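Local coordinates for chitin-binding domain 3 protein (Micromonospora aurantiaca ATCC 27029, PDB 5OPF), which is a copper-dependent lytic polysaccharide monooxygenase that probably cleaves cellulose or chitin chains oxidatively, at residues Asn96-Ser107 with Glu151-Asn162. Sequence-based numbering, arbitrary orientation.
Sequences NNFRVKFFDQAS and EVDGVSIQIPAN
Strands 97-104 and 154-162 are antiparallel neighbours in one sheet of the LPMO β-sandwich, joined by paired backbone hydrogen bonds at F98/A161, V100/I159, F102/I157 and D104/V155. The side chains of these pairs lie on the face toward the second sheet, though V155 meets the loop residue W148. The A161 methyl sits over one face of the F98 ring, CB 3.8 Å from its centroid, while I159 CD1 reaches F102 CB at 4.2 Å; V115 of strand 110-118 packs on both V100 and I159, and W176 meets the F102 ring edge-to-face. On the face carrying R99, K101 and Q158, Q158 bends at chi2 (-89°), which lays its amide against the aliphatic part of K101, with NE2 3.7 Å from K101 CG. Q158 CB lies under the rim of one R99 guanidinium face, near NH2, the two side chains crossing at about a right angle. E151 OE2 accepts from S156 OG (2.6 Å) through the carboxylate's anti lone pair and forms a long salt bridge with K101 NZ (3.7 Å). The F103 ring leans obliquely on the type II turn E151-G154, CZ 3.5 Å from D153 O. At the strand end, D104 OD1 accepts from A106 N in an Asx turn, and OD2 from the backbone N of copper ligand H108, tying it to the histidine-brace copper site of LPMOs.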
ATOM      1  N   ASN A  96      -5.778  12.963  11.361  1.00  9.10           N
ATOM      2  CA  ASN A  96      -6.261  11.742  12.004  1.00  8.35           C
ATOM      3  C   ASN A  96      -7.493  11.178  11.315  1.00  8.13           C
ATOM      4  O   ASN A  96      -7.635   9.958  11.194  1.00  8.70           O
ATOM      5  CB  ASN A  96      -6.526  11.988  13.479  1.00 10.15           C
ATOM      6  CG  ASN A  96      -5.261  12.328  14.219  1.00  9.91           C
ATOM      7  OD1 ASN A  96      -4.929  13.509  14.381  1.00 13.93           O
ATOM      8  ND2 ASN A  96      -4.514  11.313  14.626  1.00  9.33           N
ATOM      9  N   ASN A  97      -8.397  12.049  10.878  1.00 11.08           N
ATOM     10  CA  ASN A  97      -9.483  11.668   9.984  1.00 10.94           C
ATOM     11  C   ASN A  97      -8.997  11.958   8.576  1.00 11.81           C
ATOM     12  O   ASN A  97      -8.783  13.126   8.218  1.00 15.13           O
ATOM     13  CB  ASN A  97     -10.730  12.489  10.283  1.00 14.28           C
ATOM     14  CG  ASN A  97     -11.389  12.077  11.549  1.00 17.65           C
ATOM     15  OD1 ASN A  97     -12.195  11.151  11.560  1.00 21.47           O
ATOM     16  ND2 ASN A  97     -11.060  12.757  12.637  1.00 22.80           N
ATOM     17  N   PHE A  98      -8.804  10.909   7.785  1.00  9.95           N
ATOM     18  CA  PHE A  98      -8.241  11.055   6.458  1.00 10.21           C
ATOM     19  C   PHE A  98      -8.997  10.144   5.513  1.00 10.12           C
ATOM     20  O   PHE A  98      -9.905   9.408   5.913  1.00 11.51           O
ATOM     21  CB  PHE A  98      -6.724  10.817   6.446  1.00 12.69           C
ATOM     22  CG  PHE A  98      -6.316   9.394   6.714  1.00 11.09           C
ATOM     23  CD1 PHE A  98      -6.360   8.868   7.992  1.00 11.71           C
ATOM     24  CD2 PHE A  98      -5.870   8.589   5.682  1.00 11.69           C
ATOM     25  CE1 PHE A  98      -5.972   7.571   8.243  1.00 11.30           C
ATOM     26  CE2 PHE A  98      -5.481   7.292   5.920  1.00 13.33           C
ATOM     27  CZ  PHE A  98      -5.529   6.775   7.202  1.00 12.45           C
ATOM     28  N   ARG A  99      -8.644  10.243   4.238  1.00 10.53           N
ATOM     29  CA  ARG A  99      -9.297   9.503   3.171  1.00 10.13           C
ATOM     30  C   ARG A  99      -8.252   8.764   2.355  1.00  9.98           C
ATOM     31  O   ARG A  99      -7.234   9.351   1.969  1.00 12.05           O
ATOM     32  CB  ARG A  99     -10.071  10.475   2.272  1.00 13.67           C
ATOM     33  CG  ARG A  99     -11.182  11.169   3.042  1.00 14.82           C
ATOM     34  CD  ARG A  99     -11.584  12.509   2.462  1.00 17.66           C
ATOM     35  NE  ARG A  99     -12.204  12.417   1.145  1.00 15.79           N
ATOM     36  CZ  ARG A  99     -13.384  11.862   0.891  1.00 17.23           C
ATOM     37  NH1 ARG A  99     -14.086  11.288   1.866  1.00 19.19           N
ATOM     38  NH2 ARG A  99     -13.863  11.875  -0.342  1.00 17.32           N
ATOM     39  N   VAL A 100      -8.515   7.490   2.074  1.00  7.35           N
ATOM     40  CA  VAL A 100      -7.658   6.669   1.232  1.00  6.89           C
ATOM     41  C   VAL A 100      -8.277   6.618  -0.155  1.00  6.80           C
ATOM     42  O   VAL A 100      -9.402   6.129  -0.318  1.00  7.69           O
ATOM     43  CB  VAL A 100      -7.521   5.255   1.819  1.00  7.10           C
ATOM     44  CG1 VAL A 100      -6.805   4.323   0.847  1.00  8.44           C
ATOM     45  CG2 VAL A 100      -6.805   5.300   3.181  1.00  9.23           C
ATOM     46  N   LYS A 101      -7.560   7.121  -1.160  1.00  6.82           N
ATOM     47  CA  LYS A 101      -8.019   7.068  -2.544  1.00  6.81           C
ATOM     48  C   LYS A 101      -7.451   5.822  -3.204  1.00  6.37           C
ATOM     49  O   LYS A 101      -6.224   5.689  -3.350  1.00  6.44           O
ATOM     50  CB  LYS A 101      -7.592   8.303  -3.331  1.00  7.71           C
ATOM     51  CG  LYS A 101      -8.181   8.328  -4.737  1.00  8.64           C
ATOM     52  CD  LYS A 101      -7.714   9.545  -5.526  1.00 10.48           C
ATOM     53  CE  LYS A 101      -8.084   9.452  -7.004  1.00 15.90           C
ATOM     54  NZ  LYS A 101      -7.651  10.684  -7.748  1.00 20.78           N
ATOM     55  N   PHE A 102      -8.348   4.916  -3.593  1.00  6.16           N
ATOM     56  CA  PHE A 102      -7.987   3.696  -4.291  1.00  6.04           C
ATOM     57  C   PHE A 102      -8.291   3.859  -5.774  1.00  5.94           C
ATOM     58  O   PHE A 102      -9.398   4.258  -6.132  1.00  7.20           O
ATOM     59  CB  PHE A 102      -8.735   2.480  -3.735  1.00  6.97           C
ATOM     60  CG  PHE A 102      -7.963   1.237  -3.940  1.00  7.36           C
ATOM     61  CD1 PHE A 102      -7.899   0.635  -5.186  1.00  7.73           C
ATOM     62  CD2 PHE A 102      -7.204   0.720  -2.912  1.00  8.93           C
ATOM     63  CE1 PHE A 102      -7.088  -0.473  -5.380  1.00  9.31           C
ATOM     64  CE2 PHE A 102      -6.408  -0.378  -3.093  1.00  9.78           C
ATOM     65  CZ  PHE A 102      -6.341  -0.974  -4.323  1.00 10.44           C
ATOM     66  N   PHE A 103      -7.321   3.540  -6.635  1.00  5.89           N
ATOM     67  CA  PHE A 103      -7.475   3.623  -8.086  1.00  6.07           C
ATOM     68  C   PHE A 103      -7.372   2.226  -8.684  1.00  5.80           C
ATOM     69  O   PHE A 103      -6.390   1.516  -8.429  1.00  6.64           O
ATOM     70  CB  PHE A 103      -6.387   4.534  -8.667  1.00  6.82           C
ATOM     71  CG  PHE A 103      -6.343   4.590 -10.172  1.00  7.40           C
ATOM     72  CD1 PHE A 103      -7.461   4.902 -10.924  1.00 10.37           C
ATOM     73  CD2 PHE A 103      -5.155   4.314 -10.839  1.00 11.83           C
ATOM     74  CE1 PHE A 103      -7.389   4.952 -12.318  1.00 11.54           C
ATOM     75  CE2 PHE A 103      -5.084   4.364 -12.222  1.00 12.84           C
ATOM     76  CZ  PHE A 103      -6.203   4.670 -12.956  1.00 13.02           C
ATOM     77  N   ASP A 104      -8.386   1.841  -9.467  1.00  5.82           N
ATOM     78  CA  ASP A 104      -8.463   0.539 -10.134  1.00  5.69           C
ATOM     79  C   ASP A 104      -8.547   0.782 -11.636  1.00  5.96           C
ATOM     80  O   ASP A 104      -9.539   1.324 -12.130  1.00  6.81           O
ATOM     81  CB  ASP A 104      -9.681  -0.245  -9.639  1.00  6.91           C
ATOM     82  CG  ASP A 104      -9.898  -1.569 -10.363  1.00  6.82           C
ATOM     83  OD1 ASP A 104      -9.005  -2.012 -11.105  1.00  7.59           O
ATOM     84  OD2 ASP A 104     -10.984  -2.152 -10.149  1.00  7.80           O
ATOM     85  N   GLN A 105      -7.500   0.387 -12.364  1.00  6.64           N
ATOM     86  CA  GLN A 105      -7.503   0.513 -13.819  1.00  6.92           C
ATOM     87  C   GLN A 105      -8.492  -0.425 -14.501  1.00  7.47           C
ATOM     88  O   GLN A 105      -8.873  -0.175 -15.651  1.00  8.39           O
ATOM     89  CB  GLN A 105      -6.115   0.190 -14.360  1.00  8.35           C
ATOM     90  CG  GLN A 105      -5.061   1.167 -13.911  1.00 10.33           C
ATOM     91  CD  GLN A 105      -3.667   0.667 -14.229  1.00 11.15           C
ATOM     92  OE1 GLN A 105      -3.432  -0.539 -14.266  1.00 13.50           O
ATOM     93  NE2 GLN A 105      -2.747   1.579 -14.487  1.00 13.97           N
ATOM     94  N   ALA A 106      -8.877  -1.513 -13.838  1.00  6.46           N
ATOM     95  CA  ALA A 106      -9.551  -2.633 -14.476  1.00  7.41           C
ATOM     96  C   ALA A 106     -11.031  -2.755 -14.146  1.00  7.44           C
ATOM     97  O   ALA A 106     -11.694  -3.633 -14.713  1.00  8.92           O
ATOM     98  CB  ALA A 106      -8.850  -3.939 -14.093  1.00  7.76           C
ATOM     99  N   SER A 107     -11.570  -1.929 -13.248  1.00  7.13           N
ATOM    100  CA  SER A 107     -12.991  -1.962 -12.898  1.00  7.37           C
ATOM    101  C   SER A 107     -13.434  -3.335 -12.386  1.00  6.80           C
ATOM    102  O   SER A 107     -14.463  -3.876 -12.798  1.00  8.21           O
ATOM    103  CB  SER A 107     -13.855  -1.487 -14.068  1.00  9.05           C
ATOM    104  OG  SER A 107     -13.521  -0.143 -14.403  1.00  9.22           O
ATOM    105  N   GLU A 151     -12.738   7.751 -13.744  1.00 14.13           N
ATOM    106  CA  GLU A 151     -11.467   8.430 -13.956  1.00 14.66           C
ATOM    107  C   GLU A 151     -11.045   8.240 -15.402  1.00 16.12           C
ATOM    108  O   GLU A 151     -11.671   7.497 -16.159  1.00 16.63           O
ATOM    109  CB  GLU A 151     -10.370   7.861 -13.044  1.00 14.31           C
ATOM    110  CG  GLU A 151     -10.649   7.963 -11.551  1.00 13.67           C
ATOM    111  CD  GLU A 151     -10.387   9.349 -10.981  1.00 17.68           C
ATOM    112  OE1 GLU A 151      -9.991  10.260 -11.748  1.00 22.14           O
ATOM    113  OE2 GLU A 151     -10.575   9.540  -9.758  1.00 18.04           O
ATOM    114  N   VAL A 152      -9.970   8.928 -15.780  1.00 18.21           N
ATOM    115  CA  VAL A 152      -9.231   8.559 -16.979  1.00 20.64           C
ATOM    116  C   VAL A 152      -8.555   7.217 -16.723  1.00 17.36           C
ATOM    117  O   VAL A 152      -7.795   7.051 -15.759  1.00 21.50           O
ATOM    118  CB  VAL A 152      -8.212   9.643 -17.356  1.00 24.81           C
ATOM    119  CG1 VAL A 152      -7.393   9.211 -18.570  1.00 27.49           C
ATOM    120  CG2 VAL A 152      -8.921  10.958 -17.642  1.00 23.92           C
ATOM    121  N   ASP A 153      -8.851   6.246 -17.577  1.00 19.87           N
ATOM    122  CA  ASP A 153      -8.167   4.955 -17.588  1.00 19.54           C
ATOM    123  C   ASP A 153      -8.434   4.138 -16.332  1.00 15.82           C
ATOM    124  O   ASP A 153      -7.593   3.341 -15.907  1.00 15.38           O
ATOM    125  CB  ASP A 153      -6.666   5.108 -17.840  1.00 25.13           C
ATOM    126  CG  ASP A 153      -6.374   5.710 -19.197  1.00 29.61           C
ATOM    127  OD1 ASP A 153      -5.297   6.323 -19.368  1.00 35.37           O
ATOM    128  OD2 ASP A 153      -7.235   5.579 -20.098  1.00 31.26           O
ATOM    129  N   GLY A 154      -9.612   4.306 -15.752  1.00 12.32           N
ATOM    130  CA  GLY A 154     -10.028   3.442 -14.658  1.00 11.73           C
ATOM    131  C   GLY A 154     -11.129   4.097 -13.841  1.00  8.73           C
ATOM    132  O   GLY A 154     -11.871   4.945 -14.340  1.00 10.67           O
ATOM    133  N   VAL A 155     -11.209   3.675 -12.582  1.00  7.44           N
ATOM    134  CA  VAL A 155     -12.188   4.181 -11.633  1.00  7.19           C
ATOM    135  C   VAL A 155     -11.500   4.322 -10.284  1.00  6.87           C
ATOM    136  O   VAL A 155     -10.458   3.720 -10.023  1.00  6.99           O
ATOM    137  CB  VAL A 155     -13.428   3.255 -11.532  1.00  7.46           C
ATOM    138  CG1 VAL A 155     -14.203   3.245 -12.847  1.00  8.68           C
ATOM    139  CG2 VAL A 155     -13.032   1.831 -11.141  1.00  8.02           C
ATOM    140  N   SER A 156     -12.099   5.115  -9.407  1.00  6.98           N
ATOM    141  CA  SER A 156     -11.519   5.325  -8.087  1.00  6.73           C
ATOM    142  C   SER A 156     -12.600   5.382  -7.022  1.00  6.87           C
ATOM    143  O   SER A 156     -13.785   5.541  -7.301  1.00  7.40           O
ATOM    144  CB  SER A 156     -10.683   6.599  -8.024  1.00  7.59           C
ATOM    145  OG  SER A 156     -11.498   7.752  -8.178  1.00  9.46           O
ATOM    146  N   ILE A 157     -12.175   5.260  -5.772  1.00  7.09           N
ATOM    147  CA  ILE A 157     -13.083   5.437  -4.651  1.00  7.71           C
ATOM    148  C   ILE A 157     -12.294   5.927  -3.450  1.00  7.36           C
ATOM    149  O   ILE A 157     -11.107   5.614  -3.298  1.00  7.34           O
ATOM    150  CB  ILE A 157     -13.866   4.135  -4.363  1.00  7.62           C
ATOM    151  CG1 ILE A 157     -15.064   4.444  -3.462  1.00 10.72           C
ATOM    152  CG2 ILE A 157     -12.953   3.052  -3.778  1.00  8.83           C
ATOM    153  CD1 ILE A 157     -16.110   3.347  -3.476  1.00 12.41           C
ATOM    154  N   GLN A 158     -12.954   6.701  -2.592  1.00  8.00           N
ATOM    155  CA  GLN A 158     -12.349   7.204  -1.365  1.00  8.28           C
ATOM    156  C   GLN A 158     -12.912   6.440  -0.173  1.00  9.32           C
ATOM    157  O   GLN A 158     -14.132   6.327  -0.029  1.00 10.69           O
ATOM    158  CB  GLN A 158     -12.633   8.697  -1.188  1.00 10.93           C
ATOM    159  CG  GLN A 158     -12.117   9.596  -2.313  1.00 13.74           C
ATOM    160  CD  GLN A 158     -10.696  10.091  -2.113  1.00 15.11           C
ATOM    161  OE1 GLN A 158     -10.033   9.754  -1.135  1.00 15.11           O
ATOM    162  NE2 GLN A 158     -10.224  10.902  -3.048  1.00 19.58           N
ATOM    163  N   ILE A 159     -12.032   5.938   0.688  1.00  8.97           N
ATOM    164  CA  ILE A 159     -12.414   5.206   1.894  1.00  8.58           C
ATOM    165  C   ILE A 159     -12.097   6.082   3.102  1.00  8.03           C
ATOM    166  O   ILE A 159     -10.917   6.352   3.373  1.00  8.26           O
ATOM    167  CB  ILE A 159     -11.681   3.862   2.012  1.00  9.03           C
ATOM    168  CG1 ILE A 159     -11.921   2.978   0.784  1.00 11.92           C
ATOM    169  CG2 ILE A 159     -12.122   3.140   3.270  1.00  9.86           C
ATOM    170  CD1 ILE A 159     -10.736   2.831  -0.116  1.00 12.48           C
ATOM    171  N   PRO A 160     -13.093   6.518   3.862  1.00  7.51           N
ATOM    172  CA  PRO A 160     -12.814   7.268   5.093  1.00  8.09           C
ATOM    173  C   PRO A 160     -12.099   6.408   6.117  1.00  8.23           C
ATOM    174  O   PRO A 160     -12.363   5.212   6.245  1.00  9.28           O
ATOM    175  CB  PRO A 160     -14.208   7.668   5.597  1.00  9.49           C
ATOM    176  CG  PRO A 160     -15.101   7.524   4.414  1.00 10.77           C
ATOM    177  CD  PRO A 160     -14.535   6.400   3.602  1.00  8.68           C
ATOM    178  N   ALA A 161     -11.203   7.039   6.869  1.00  8.74           N
ATOM    179  CA  ALA A 161     -10.435   6.356   7.896  1.00  9.76           C
ATOM    180  C   ALA A 161     -10.246   7.315   9.059  1.00 10.40           C
ATOM    181  O   ALA A 161     -10.051   8.518   8.852  1.00 11.38           O
ATOM    182  CB  ALA A 161      -9.071   5.913   7.356  1.00 11.18           C
ATOM    183  N   ASN A 162     -10.315   6.798  10.282  1.00  8.91           N
ATOM    184  CA  ASN A 162     -10.138   7.627  11.473  1.00  9.16           C
ATOM    185  C   ASN A 162      -9.183   6.903  12.405  1.00  8.25           C
ATOM    186  O   ASN A 162      -9.521   5.842  12.941  1.00  8.26           O
ATOM    187  CB  ASN A 162     -11.460   7.910  12.183  1.00 13.08           C
ATOM    188  CG  ASN A 162     -11.272   8.788  13.411  1.00 14.24           C
ATOM    189  OD1 ASN A 162     -10.233   9.422  13.568  1.00 15.76           O
ATOM    190  ND2 ASN A 162     -12.267   8.819  14.286  1.00 18.84           N
TER
HETATM  191  O   HOH W   1      -7.491  10.771  -0.623  1.00 16.79           O
HETATM  192  O   HOH W   2      -7.754   0.759 -18.014  1.00 11.81           O